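Local coordinates for protein Dok-7 (Mus musculus, PDB 3ML4) that activates the receptor tyrosine kinase MuSK as a dimeric adaptor, promoting acetylcholine receptor clustering in muscle, and binds phosphoinositides through its PH domain, at residues 5-10 with 39-44; 120-125 with 131-136; 141-146 with 150-155. All coordinates share one frame; numbering follows the deposited sequence.

In the fold
This chain holds the PH and PTB domains of a longer protein, and the contacts divide between them. Contact 1 is in the PH domain, its centre about 27 Å from that of contact 3 and about 35 Å from that of contact 2. It is a small, largely buried contact made by side chains alone. Contacts 2 and 3 are partly buried hairpin pairings in the PTB sheet, bonded backbone to backbone, with exposed residues at their margins. Strands 133-138 and 141-146 are neighbours, so contacts 2 and 3 meet through Thr-134 N to Ala-145 O and His-136 N to Val-143 O. Contact 3 buries the largest area and also faces the PH domain.

Contact 1 of 3, residues 5-10 with 39-44; sequences MTEAAL and CLLMLV
Glu-7 reaches across to Leu-43 with its carboxylate end. The two side chains cross at about a right angle, and Glu-7 OE2 lies 3.6 Å from Leu-43 CD1, with Glu-7 CD behind it at 4.0 Å from the same methyl. The glutamate gets there because its CG stands anti to the backbone N (chi1 -158°) and the chain runs on extended, bringing one carboxylate oxygen to the Leu-43 CD1 methyl. Its charge is met elsewhere, since Glu-7 OE2 forms salt bridges with Arg-31 and with a basic side chain of the bound peptide. Leu-41 and Leu-43 also pack on a basic side chain of that peptide, so this patch of the PH domain lines the peptide. Farther along, Leu-10 and Leu-40 also cross at about a right angle, touching methyl to methyl, Leu-10 CD2 to Leu-40 CD2 at 3.8 Å. The CB of Leu-40 does not point at Leu-10; its far end closes the distance. In the PH fold, residues 5-10 lead into strand 11-17, while strand 24-31 runs between that strand and 40-45, pairing through Leu-30 with Leu-10 and through Arg-31 with Leu-41. Helix 98-112 joins the two leucines, with Ile-108 touching both.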
HETATM    1  N   MSE B   5     -23.659  -5.339   9.338  1.00 55.71           N
HETATM    2  CA  MSE B   5     -22.271  -5.800   9.047  1.00 56.05           C
HETATM    3  C   MSE B   5     -21.269  -5.102   9.958  1.00 54.77           C
HETATM    4  O   MSE B   5     -21.329  -3.886  10.154  1.00 54.79           O
HETATM    5  CB  MSE B   5     -21.912  -5.555   7.580  1.00 55.95           C
HETATM    6  CG  MSE B   5     -20.523  -6.053   7.196  1.00 56.94           C
HETATM    7 SE   MSE B   5     -19.992  -5.494   5.406  1.00 59.17          SE
HETATM    8  CE  MSE B   5     -21.023  -6.790   4.364  1.00 58.27           C
ATOM      9  N   THR B   6     -20.341  -5.882  10.499  1.00 53.59           N
ATOM     10  CA  THR B   6     -19.409  -5.381  11.500  1.00 52.32           C
ATOM     11  C   THR B   6     -18.061  -5.020  10.892  1.00 51.40           C
ATOM     12  O   THR B   6     -17.610  -5.648   9.926  1.00 51.34           O
ATOM     13  CB  THR B   6     -19.221  -6.392  12.649  1.00 52.38           C
ATOM     14  OG1 THR B   6     -19.027  -7.703  12.108  1.00 52.19           O
ATOM     15  CG2 THR B   6     -20.454  -6.405  13.556  1.00 52.66           C
ATOM     16  N   GLU B   7     -17.430  -3.998  11.466  1.00 50.01           N
ATOM     17  CA  GLU B   7     -16.118  -3.544  11.034  1.00 48.62           C
ATOM     18  C   GLU B   7     -15.048  -4.562  11.407  1.00 47.79           C
ATOM     19  O   GLU B   7     -14.921  -4.947  12.570  1.00 47.71           O
ATOM     20  CB  GLU B   7     -15.799  -2.195  11.666  1.00 48.67           C
ATOM     21  CG  GLU B   7     -14.749  -1.407  10.920  1.00 48.22           C
ATOM     22  CD  GLU B   7     -14.826   0.073  11.206  1.00 48.11           C
ATOM     23  OE1 GLU B   7     -15.855   0.524  11.753  1.00 48.02           O
ATOM     24  OE2 GLU B   7     -13.857   0.788  10.878  1.00 48.21           O
ATOM     25  N   ALA B   8     -14.286  -4.993  10.407  1.00 46.66           N
ATOM     26  CA  ALA B   8     -13.269  -6.021  10.590  1.00 45.76           C
ATOM     27  C   ALA B   8     -12.036  -5.485  11.302  1.00 45.07           C
ATOM     28  O   ALA B   8     -11.811  -4.278  11.358  1.00 45.09           O
ATOM     29  CB  ALA B   8     -12.881  -6.630   9.249  1.00 45.83           C
ATOM     30  N   ALA B   9     -11.250  -6.404  11.847  1.00 44.11           N
ATOM     31  CA  ALA B   9      -9.999  -6.081  12.507  1.00 43.08           C
ATOM     32  C   ALA B   9      -8.954  -7.092  12.071  1.00 42.38           C
ATOM     33  O   ALA B   9      -9.290  -8.246  11.811  1.00 42.05           O
ATOM     34  CB  ALA B   9     -10.184  -6.132  14.008  1.00 43.10           C
ATOM     35  N   LEU B  10      -7.694  -6.672  11.966  1.00 41.78           N
ATOM     36  CA  LEU B  10      -6.622  -7.660  11.793  1.00 41.36           C
ATOM     37  C   LEU B  10      -6.298  -8.309  13.139  1.00 40.92           C
ATOM     38  O   LEU B  10      -6.038  -9.507  13.200  1.00 40.71           O
ATOM     39  CB  LEU B  10      -5.385  -7.101  11.069  1.00 41.15           C
ATOM     40  CG  LEU B  10      -4.444  -6.036  11.631  1.00 41.07           C
ATOM     41  CD1 LEU B  10      -3.435  -6.632  12.583  1.00 41.17           C
ATOM     42  CD2 LEU B  10      -3.708  -5.377  10.484  1.00 41.40           C
ATOM     43  N   CYS B  39      -0.475   2.103   6.704  1.00 48.46           N
ATOM     44  CA  CYS B  39      -1.019   2.707   7.912  1.00 48.53           C
ATOM     45  C   CYS B  39      -1.764   1.699   8.771  1.00 48.00           C
ATOM     46  O   CYS B  39      -2.122   0.612   8.314  1.00 47.93           O
ATOM     47  CB  CYS B  39      -1.972   3.849   7.551  1.00 48.57           C
ATOM     48  SG  CYS B  39      -1.352   4.970   6.291  1.00 50.84           S
ATOM     49  N   LEU B  40      -1.988   2.080  10.023  1.00 47.57           N
ATOM     50  CA  LEU B  40      -2.883   1.353  10.896  1.00 47.27           C
ATOM     51  C   LEU B  40      -3.898   2.296  11.527  1.00 47.24           C
ATOM     52  O   LEU B  40      -3.544   3.354  12.050  1.00 46.99           O
ATOM     53  CB  LEU B  40      -2.105   0.603  11.977  1.00 47.24           C
ATOM     54  CG  LEU B  40      -1.485  -0.742  11.593  1.00 46.97           C
ATOM     55  CD1 LEU B  40      -0.534  -1.202  12.688  1.00 46.63           C
ATOM     56  CD2 LEU B  40      -2.560  -1.799  11.314  1.00 46.31           C
ATOM     57  N   LEU B  41      -5.167   1.909  11.446  1.00 47.33           N
ATOM     58  CA  LEU B  41      -6.226   2.597  12.161  1.00 47.41           C
ATOM     59  C   LEU B  41      -6.387   1.972  13.539  1.00 47.64           C
ATOM     60  O   LEU B  41      -6.591   0.761  13.671  1.00 47.43           O
ATOM     61  CB  LEU B  41      -7.544   2.542  11.381  1.00 47.36           C
ATOM     62  CG  LEU B  41      -8.769   3.276  11.942  1.00 46.96           C
ATOM     63  CD1 LEU B  41      -8.565   4.782  11.973  1.00 46.67           C
ATOM     64  CD2 LEU B  41     -10.010   2.928  11.136  1.00 47.32           C
HETATM   65  N   MSE B  42      -6.267   2.810  14.560  1.00 48.19           N
HETATM   66  CA  MSE B  42      -6.497   2.395  15.931  1.00 49.29           C
HETATM   67  C   MSE B  42      -7.931   2.741  16.295  1.00 48.96           C
HETATM   68  O   MSE B  42      -8.345   3.895  16.170  1.00 48.95           O
HETATM   69  CB  MSE B  42      -5.535   3.106  16.886  1.00 49.09           C
HETATM   70  CG  MSE B  42      -4.072   3.069  16.474  1.00 49.97           C
HETATM   71 SE   MSE B  42      -2.868   3.441  17.975  1.00 51.85          SE
HETATM   72  CE  MSE B  42      -3.063   1.743  18.924  1.00 50.72           C
ATOM     73  N   LEU B  43      -8.690   1.738  16.723  1.00 49.07           N
ATOM     74  CA  LEU B  43     -10.049   1.958  17.207  1.00 49.15           C
ATOM     75  C   LEU B  43     -10.160   1.499  18.655  1.00 49.33           C
ATOM     76  O   LEU B  43     -10.042   0.309  18.945  1.00 49.17           O
ATOM     77  CB  LEU B  43     -11.077   1.249  16.315  1.00 48.97           C
ATOM     78  CG  LEU B  43     -11.188   1.681  14.843  1.00 48.80           C
ATOM     79  CD1 LEU B  43     -12.209   0.822  14.110  1.00 48.38           C
ATOM     80  CD2 LEU B  43     -11.526   3.165  14.687  1.00 48.04           C
ATOM     81  N   VAL B  44     -10.373   2.455  19.556  1.00 49.83           N
ATOM     82  CA  VAL B  44     -10.410   2.177  20.993  1.00 50.45           C
ATOM     83  C   VAL B  44     -11.822   2.244  21.568  1.00 50.84           C
ATOM     84  O   VAL B  44     -12.522   3.249  21.430  1.00 50.76           O
ATOM     85  CB  VAL B  44      -9.505   3.144  21.793  1.00 50.53           C
ATOM     86  CG1 VAL B  44      -9.357   2.670  23.229  1.00 50.38           C
ATOM     87  CG2 VAL B  44      -8.143   3.269  21.142  1.00 50.55           C
TER

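Contact 2 of 3, residues 120-125 with 131-136; sequences VTVAPG and GPATLH
Val-120 and Ala-133 pair doubly across the antiparallel hairpin formed by strands 115-122 and 133-138 of the PTB sheet. Four backbone hydrogen bonds hold this end of it. Val-120 N gives to Ala-133 O at 2.8 Å and Ala-133 N returns one to Val-120 O at 2.7 Å. Val-122 and Gly-131 make the second doubly bonded pair, with Thr-121 opposite Pro-132 as the non-hydrogen-bonded pair between. The two bonds of the Val-122 and Gly-131 pair differ in approach: Val-122 N sits above the carbonyl plane of Gly-131 O, 45° out of it, whereas Gly-131 N meets Val-122 O in the carbonyl plane, on a lone pair, at 3.1 Å. Pro-132 adds a CA-H...O contact, its CA lying 3.4 Å from Val-120 O. The chain turns a corner there, and Gly-131 just before it has a positive phi (111°) at which a side chain would jam against the preceding carbonyl. Among the apolar contacts, Val-120 CG1 reaches Leu-135 CB at 4.3 Å. Leu-188 of strand 184-189 covers both valines, and Leu-144 of strand 141-146 packs on Val-120. On the face shared by Val-120, Val-122 and Ala-133, Ala-133 CB rests 4.0 Å from Val-122 CG2.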
ATOM      1  N   VAL B 120      21.240  -5.269  15.960  1.00 25.46           N
ATOM      2  CA  VAL B 120      22.586  -4.940  15.476  1.00 25.19           C
ATOM      3  C   VAL B 120      23.360  -4.015  16.431  1.00 25.14           C
ATOM      4  O   VAL B 120      22.788  -3.432  17.358  1.00 25.25           O
ATOM      5  CB  VAL B 120      22.552  -4.277  14.063  1.00 25.36           C
ATOM      6  CG1 VAL B 120      21.810  -5.164  13.045  1.00 24.82           C
ATOM      7  CG2 VAL B 120      21.935  -2.874  14.128  1.00 24.99           C
ATOM      8  N   THR B 121      24.664  -3.900  16.191  1.00 24.79           N
ATOM      9  CA  THR B 121      25.520  -2.943  16.871  1.00 24.11           C
ATOM     10  C   THR B 121      26.080  -1.992  15.827  1.00 24.12           C
ATOM     11  O   THR B 121      26.774  -2.422  14.903  1.00 24.07           O
ATOM     12  CB  THR B 121      26.689  -3.646  17.584  1.00 24.20           C
ATOM     13  OG1 THR B 121      26.205  -4.799  18.291  1.00 24.02           O
ATOM     14  CG2 THR B 121      27.388  -2.691  18.546  1.00 22.88           C
ATOM     15  N   VAL B 122      25.775  -0.707  15.972  1.00 24.21           N
ATOM     16  CA  VAL B 122      26.227   0.310  15.024  1.00 24.75           C
ATOM     17  C   VAL B 122      27.671   0.719  15.328  1.00 25.49           C
ATOM     18  O   VAL B 122      27.972   1.200  16.422  1.00 25.59           O
ATOM     19  CB  VAL B 122      25.287   1.565  15.003  1.00 24.67           C
ATOM     20  CG1 VAL B 122      25.767   2.606  13.980  1.00 23.41           C
ATOM     21  CG2 VAL B 122      23.840   1.164  14.710  1.00 24.07           C
ATOM     22  N   ALA B 123      28.555   0.529  14.351  1.00 26.23           N
ATOM     23  CA  ALA B 123      29.978   0.863  14.492  1.00 27.00           C
ATOM     24  C   ALA B 123      30.216   2.367  14.612  1.00 27.57           C
ATOM     25  O   ALA B 123      29.561   3.154  13.920  1.00 27.71           O
ATOM     26  CB  ALA B 123      30.772   0.302  13.317  1.00 26.86           C
ATOM     27  N   PRO B 124      31.151   2.779  15.496  1.00 28.03           N
ATOM     28  CA  PRO B 124      31.547   4.196  15.550  1.00 28.27           C
ATOM     29  C   PRO B 124      32.284   4.634  14.288  1.00 28.62           C
ATOM     30  O   PRO B 124      32.913   3.807  13.619  1.00 28.71           O
ATOM     31  CB  PRO B 124      32.487   4.262  16.758  1.00 28.06           C
ATOM     32  CG  PRO B 124      32.965   2.881  16.950  1.00 28.25           C
ATOM     33  CD  PRO B 124      31.861   1.968  16.502  1.00 27.87           C
ATOM     34  N   GLY B 125      32.194   5.926  13.971  1.00 29.00           N
ATOM     35  CA  GLY B 125      32.885   6.507  12.821  1.00 29.26           C
ATOM     36  C   GLY B 125      32.016   7.391  11.945  1.00 29.66           C
ATOM     37  O   GLY B 125      32.523   8.251  11.222  1.00 29.74           O
ATOM     38  N   GLY B 131      26.633   1.674  19.180  1.00 30.49           N
ATOM     39  CA  GLY B 131      26.096   0.802  20.227  1.00 30.27           C
ATOM     40  C   GLY B 131      24.929  -0.048  19.753  1.00 30.38           C
ATOM     41  O   GLY B 131      24.515   0.066  18.595  1.00 30.37           O
ATOM     42  N   PRO B 132      24.377  -0.901  20.646  1.00 30.29           N
ATOM     43  CA  PRO B 132      23.210  -1.721  20.308  1.00 30.19           C
ATOM     44  C   PRO B 132      22.065  -0.902  19.709  1.00 29.99           C
ATOM     45  O   PRO B 132      21.796   0.225  20.143  1.00 30.16           O
ATOM     46  CB  PRO B 132      22.794  -2.308  21.657  1.00 30.15           C
ATOM     47  CG  PRO B 132      24.069  -2.385  22.420  1.00 30.34           C
ATOM     48  CD  PRO B 132      24.824  -1.146  22.031  1.00 30.29           C
ATOM     49  N   ALA B 133      21.416  -1.474  18.704  1.00 29.49           N
ATOM     50  CA  ALA B 133      20.295  -0.844  18.018  1.00 29.05           C
ATOM     51  C   ALA B 133      19.555  -1.929  17.274  1.00 28.76           C
ATOM     52  O   ALA B 133      20.018  -3.063  17.202  1.00 28.65           O
ATOM     53  CB  ALA B 133      20.790   0.198  17.047  1.00 28.93           C
ATOM     54  N   THR B 134      18.406  -1.586  16.709  1.00 28.64           N
ATOM     55  CA  THR B 134      17.673  -2.550  15.901  1.00 28.74           C
ATOM     56  C   THR B 134      17.409  -1.989  14.509  1.00 28.06           C
ATOM     57  O   THR B 134      16.884  -0.889  14.369  1.00 28.36           O
ATOM     58  CB  THR B 134      16.380  -3.037  16.613  1.00 28.57           C
ATOM     59  OG1 THR B 134      15.548  -3.730  15.680  1.00 29.92           O
ATOM     60  CG2 THR B 134      15.608  -1.869  17.187  1.00 30.00           C
ATOM     61  N   LEU B 135      17.811  -2.736  13.485  1.00 27.45           N
ATOM     62  CA  LEU B 135      17.585  -2.315  12.103  1.00 26.76           C
ATOM     63  C   LEU B 135      16.223  -2.791  11.621  1.00 26.44           C
ATOM     64  O   LEU B 135      15.916  -3.982  11.707  1.00 26.39           O
ATOM     65  CB  LEU B 135      18.686  -2.845  11.174  1.00 26.42           C
ATOM     66  CG  LEU B 135      18.601  -2.381   9.712  1.00 26.12           C
ATOM     67  CD1 LEU B 135      19.088  -0.942   9.541  1.00 25.19           C
ATOM     68  CD2 LEU B 135      19.380  -3.315   8.803  1.00 26.36           C
ATOM     69  N   HIS B 136      15.413  -1.863  11.117  1.00 26.05           N
ATOM     70  CA  HIS B 136      14.084  -2.201  10.596  1.00 26.11           C
ATOM     71  C   HIS B 136      13.956  -1.966   9.099  1.00 25.99           C
ATOM     72  O   HIS B 136      14.283  -0.890   8.595  1.00 25.80           O
ATOM     73  CB  HIS B 136      12.991  -1.409  11.317  1.00 26.03           C
ATOM     74  CG  HIS B 136      12.894  -1.702  12.779  1.00 26.39           C
ATOM     75  ND1 HIS B 136      11.997  -2.610  13.297  1.00 27.21           N
ATOM     76  CD2 HIS B 136      13.580  -1.207  13.836  1.00 27.25           C
ATOM     77  CE1 HIS B 136      12.135  -2.664  14.609  1.00 27.61           C
ATOM     78  NE2 HIS B 136      13.089  -1.821  14.962  1.00 27.94           N
TER

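Contact 3 of 3, residues 141-146 with 150-155; sequences ILVLAR and PTVMGQ
Gly-154 O is gripped twice from the facing strand, by Leu-144 N in a hydrogen bond of 2.9 Å and by the CA-H of Val-143, whose CA is 3.2 Å away. This belongs to the antiparallel hairpin of strands 141-146 and 151-157 at the edge of the PTB sheet. Leu-144 O takes its bond from Met-153 N instead, at 3.1 Å, so two residues, Met-153 and Gly-154, stand opposite Leu-144 in a beta bulge. Beyond it Arg-146 and Thr-151 bond in both directions. Met-153 (selenomethionine) has its CG between N and carbonyl carbon (chi1 51°), and its extended chain slants across Leu-144 and Arg-146, with SE 3.8 Å from Arg-146 CD; the placement of its terminal CE is doubtful. Arg-146 turns its NE to a salt bridge with Glu-129. Cut back to an alanine, this position would probably leave Glu-129 without that charge partner and remove part of the aliphatic cover of the Met-153 side chain. On the face of Val-143 and Ala-145, Val-152 packs on Ile-85 of strand 81-86, which Pro-150 also touches, joining this hairpin to the PH domain. There Val-143 and Val-152 cross at about a right angle, Val-143 CG1 meeting Val-152 CG2 at 3.9 Å.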
ATOM      1  N   ILE B 141      11.281   1.532   2.984  1.00 28.07           N
ATOM      2  CA  ILE B 141      12.148   2.315   3.870  1.00 27.55           C
ATOM      3  C   ILE B 141      12.999   1.490   4.846  1.00 27.15           C
ATOM      4  O   ILE B 141      12.576   0.449   5.357  1.00 26.93           O
ATOM      5  CB  ILE B 141      11.367   3.404   4.649  1.00 27.48           C
ATOM      6  CG1 ILE B 141      10.153   2.805   5.365  1.00 27.89           C
ATOM      7  CG2 ILE B 141      10.974   4.537   3.715  1.00 27.12           C
ATOM      8  CD1 ILE B 141       9.483   3.742   6.380  1.00 27.84           C
ATOM      9  N   LEU B 142      14.212   1.976   5.080  1.00 26.69           N
ATOM     10  CA  LEU B 142      15.124   1.383   6.043  1.00 26.35           C
ATOM     11  C   LEU B 142      15.332   2.351   7.192  1.00 25.97           C
ATOM     12  O   LEU B 142      15.546   3.545   6.990  1.00 25.72           O
ATOM     13  CB  LEU B 142      16.467   1.036   5.394  1.00 26.41           C
ATOM     14  CG  LEU B 142      17.460   0.228   6.241  1.00 26.50           C
ATOM     15  CD1 LEU B 142      17.027  -1.235   6.353  1.00 25.90           C
ATOM     16  CD2 LEU B 142      18.875   0.337   5.673  1.00 26.48           C
ATOM     17  N   VAL B 143      15.274   1.815   8.400  1.00 25.78           N
ATOM     18  CA  VAL B 143      15.344   2.616   9.605  1.00 25.56           C
ATOM     19  C   VAL B 143      16.244   1.940  10.637  1.00 25.57           C
ATOM     20  O   VAL B 143      16.287   0.714  10.733  1.00 25.47           O
ATOM     21  CB  VAL B 143      13.908   2.886  10.154  1.00 25.42           C
ATOM     22  CG1 VAL B 143      13.845   2.896  11.675  1.00 24.82           C
ATOM     23  CG2 VAL B 143      13.369   4.179   9.584  1.00 25.48           C
ATOM     24  N   LEU B 144      16.981   2.753  11.381  1.00 25.79           N
ATOM     25  CA  LEU B 144      17.658   2.288  12.583  1.00 26.30           C
ATOM     26  C   LEU B 144      16.946   2.857  13.801  1.00 26.34           C
ATOM     27  O   LEU B 144      16.542   4.017  13.794  1.00 26.38           O
ATOM     28  CB  LEU B 144      19.144   2.678  12.568  1.00 26.12           C
ATOM     29  CG  LEU B 144      20.103   1.606  12.039  1.00 26.36           C
ATOM     30  CD1 LEU B 144      21.473   2.185  11.715  1.00 27.75           C
ATOM     31  CD2 LEU B 144      20.241   0.445  13.023  1.00 25.87           C
ATOM     32  N   ALA B 145      16.784   2.040  14.836  1.00 26.69           N
ATOM     33  CA  ALA B 145      16.036   2.459  16.026  1.00 27.15           C
ATOM     34  C   ALA B 145      16.729   2.083  17.329  1.00 27.43           C
ATOM     35  O   ALA B 145      17.337   1.018  17.439  1.00 27.52           O
ATOM     36  CB  ALA B 145      14.609   1.905  15.992  1.00 26.93           C
ATOM     37  N   ARG B 146      16.610   2.972  18.312  1.00 28.04           N
ATOM     38  CA  ARG B 146      17.299   2.861  19.594  1.00 28.56           C
ATOM     39  C   ARG B 146      16.387   3.198  20.751  1.00 28.62           C
ATOM     40  O   ARG B 146      15.400   3.924  20.591  1.00 28.30           O
ATOM     41  CB  ARG B 146      18.445   3.864  19.661  1.00 28.77           C
ATOM     42  CG  ARG B 146      19.799   3.322  19.354  1.00 30.20           C
ATOM     43  CD  ARG B 146      20.841   4.398  19.604  1.00 31.97           C
ATOM     44  NE  ARG B 146      21.205   4.478  21.013  1.00 33.54           N
ATOM     45  CZ  ARG B 146      22.204   3.800  21.567  1.00 34.11           C
ATOM     46  NH1 ARG B 146      22.950   2.986  20.828  1.00 34.93           N
ATOM     47  NH2 ARG B 146      22.456   3.938  22.859  1.00 34.01           N
ATOM     48  N   PRO B 150      11.425   3.281  21.521  1.00 30.95           N
ATOM     49  CA  PRO B 150      12.289   3.415  20.343  1.00 31.27           C
ATOM     50  C   PRO B 150      12.102   4.727  19.584  1.00 31.63           C
ATOM     51  O   PRO B 150      10.971   5.148  19.339  1.00 31.51           O
ATOM     52  CB  PRO B 150      11.880   2.227  19.466  1.00 31.14           C
ATOM     53  CG  PRO B 150      11.303   1.248  20.405  1.00 30.91           C
ATOM     54  CD  PRO B 150      10.615   2.052  21.460  1.00 30.89           C
ATOM     55  N   THR B 151      13.218   5.365  19.246  1.00 32.28           N
ATOM     56  CA  THR B 151      13.218   6.557  18.398  1.00 33.04           C
ATOM     57  C   THR B 151      14.081   6.316  17.165  1.00 33.32           C
ATOM     58  O   THR B 151      15.082   5.607  17.231  1.00 33.36           O
ATOM     59  CB  THR B 151      13.726   7.816  19.143  1.00 32.91           C
ATOM     60  OG1 THR B 151      15.051   7.582  19.634  1.00 33.59           O
ATOM     61  CG2 THR B 151      12.811   8.171  20.306  1.00 32.86           C
ATOM     62  N   VAL B 152      13.681   6.914  16.048  1.00 34.08           N
ATOM     63  CA  VAL B 152      14.363   6.744  14.766  1.00 34.64           C
ATOM     64  C   VAL B 152      15.600   7.632  14.705  1.00 35.45           C
ATOM     65  O   VAL B 152      15.499   8.853  14.833  1.00 35.61           O
ATOM     66  CB  VAL B 152      13.402   7.043  13.578  1.00 34.47           C
ATOM     67  CG1 VAL B 152      14.156   7.143  12.244  1.00 34.32           C
ATOM     68  CG2 VAL B 152      12.315   5.984  13.502  1.00 33.90           C
HETATM   69  N   MSE B 153      16.757   7.008  14.507  1.00 36.29           N
HETATM   70  CA  MSE B 153      18.045   7.703  14.473  1.00 38.00           C
HETATM   71  C   MSE B 153      18.697   7.732  13.088  1.00 36.69           C
HETATM   72  O   MSE B 153      19.726   8.382  12.898  1.00 36.79           O
HETATM   73  CB  MSE B 153      19.013   7.070  15.472  1.00 37.89           C
HETATM   74  CG  MSE B 153      19.137   5.567  15.330  1.00 39.57           C
HETATM   75 SE   MSE B 153      20.887   4.895  15.862  1.00 43.53          SE
HETATM   76  CE  MSE B 153      20.440   3.011  15.926  1.00 39.91           C
ATOM     77  N   GLY B 154      18.109   7.015  12.138  1.00 35.95           N
ATOM     78  CA  GLY B 154      18.621   6.958  10.772  1.00 35.04           C
ATOM     79  C   GLY B 154      17.572   6.371   9.856  1.00 34.46           C
ATOM     80  O   GLY B 154      16.932   5.381  10.210  1.00 34.50           O
ATOM     81  N   GLN B 155      17.386   6.988   8.689  1.00 33.86           N
ATOM     82  CA  GLN B 155      16.364   6.559   7.730  1.00 33.42           C
ATOM     83  C   GLN B 155      16.801   6.704   6.271  1.00 32.84           C
ATOM     84  O   GLN B 155      17.385   7.714   5.884  1.00 33.02           O
ATOM     85  CB  GLN B 155      15.048   7.309   7.961  1.00 33.33           C
ATOM     86  CG  GLN B 155      15.144   8.826   7.805  1.00 33.83           C
ATOM     87  CD  GLN B 155      13.806   9.523   7.981  1.00 33.92           C
ATOM     88  OE1 GLN B 155      13.634  10.337   8.888  1.00 34.13           O
ATOM     89  NE2 GLN B 155      12.850   9.202   7.116  1.00 34.64           N
TER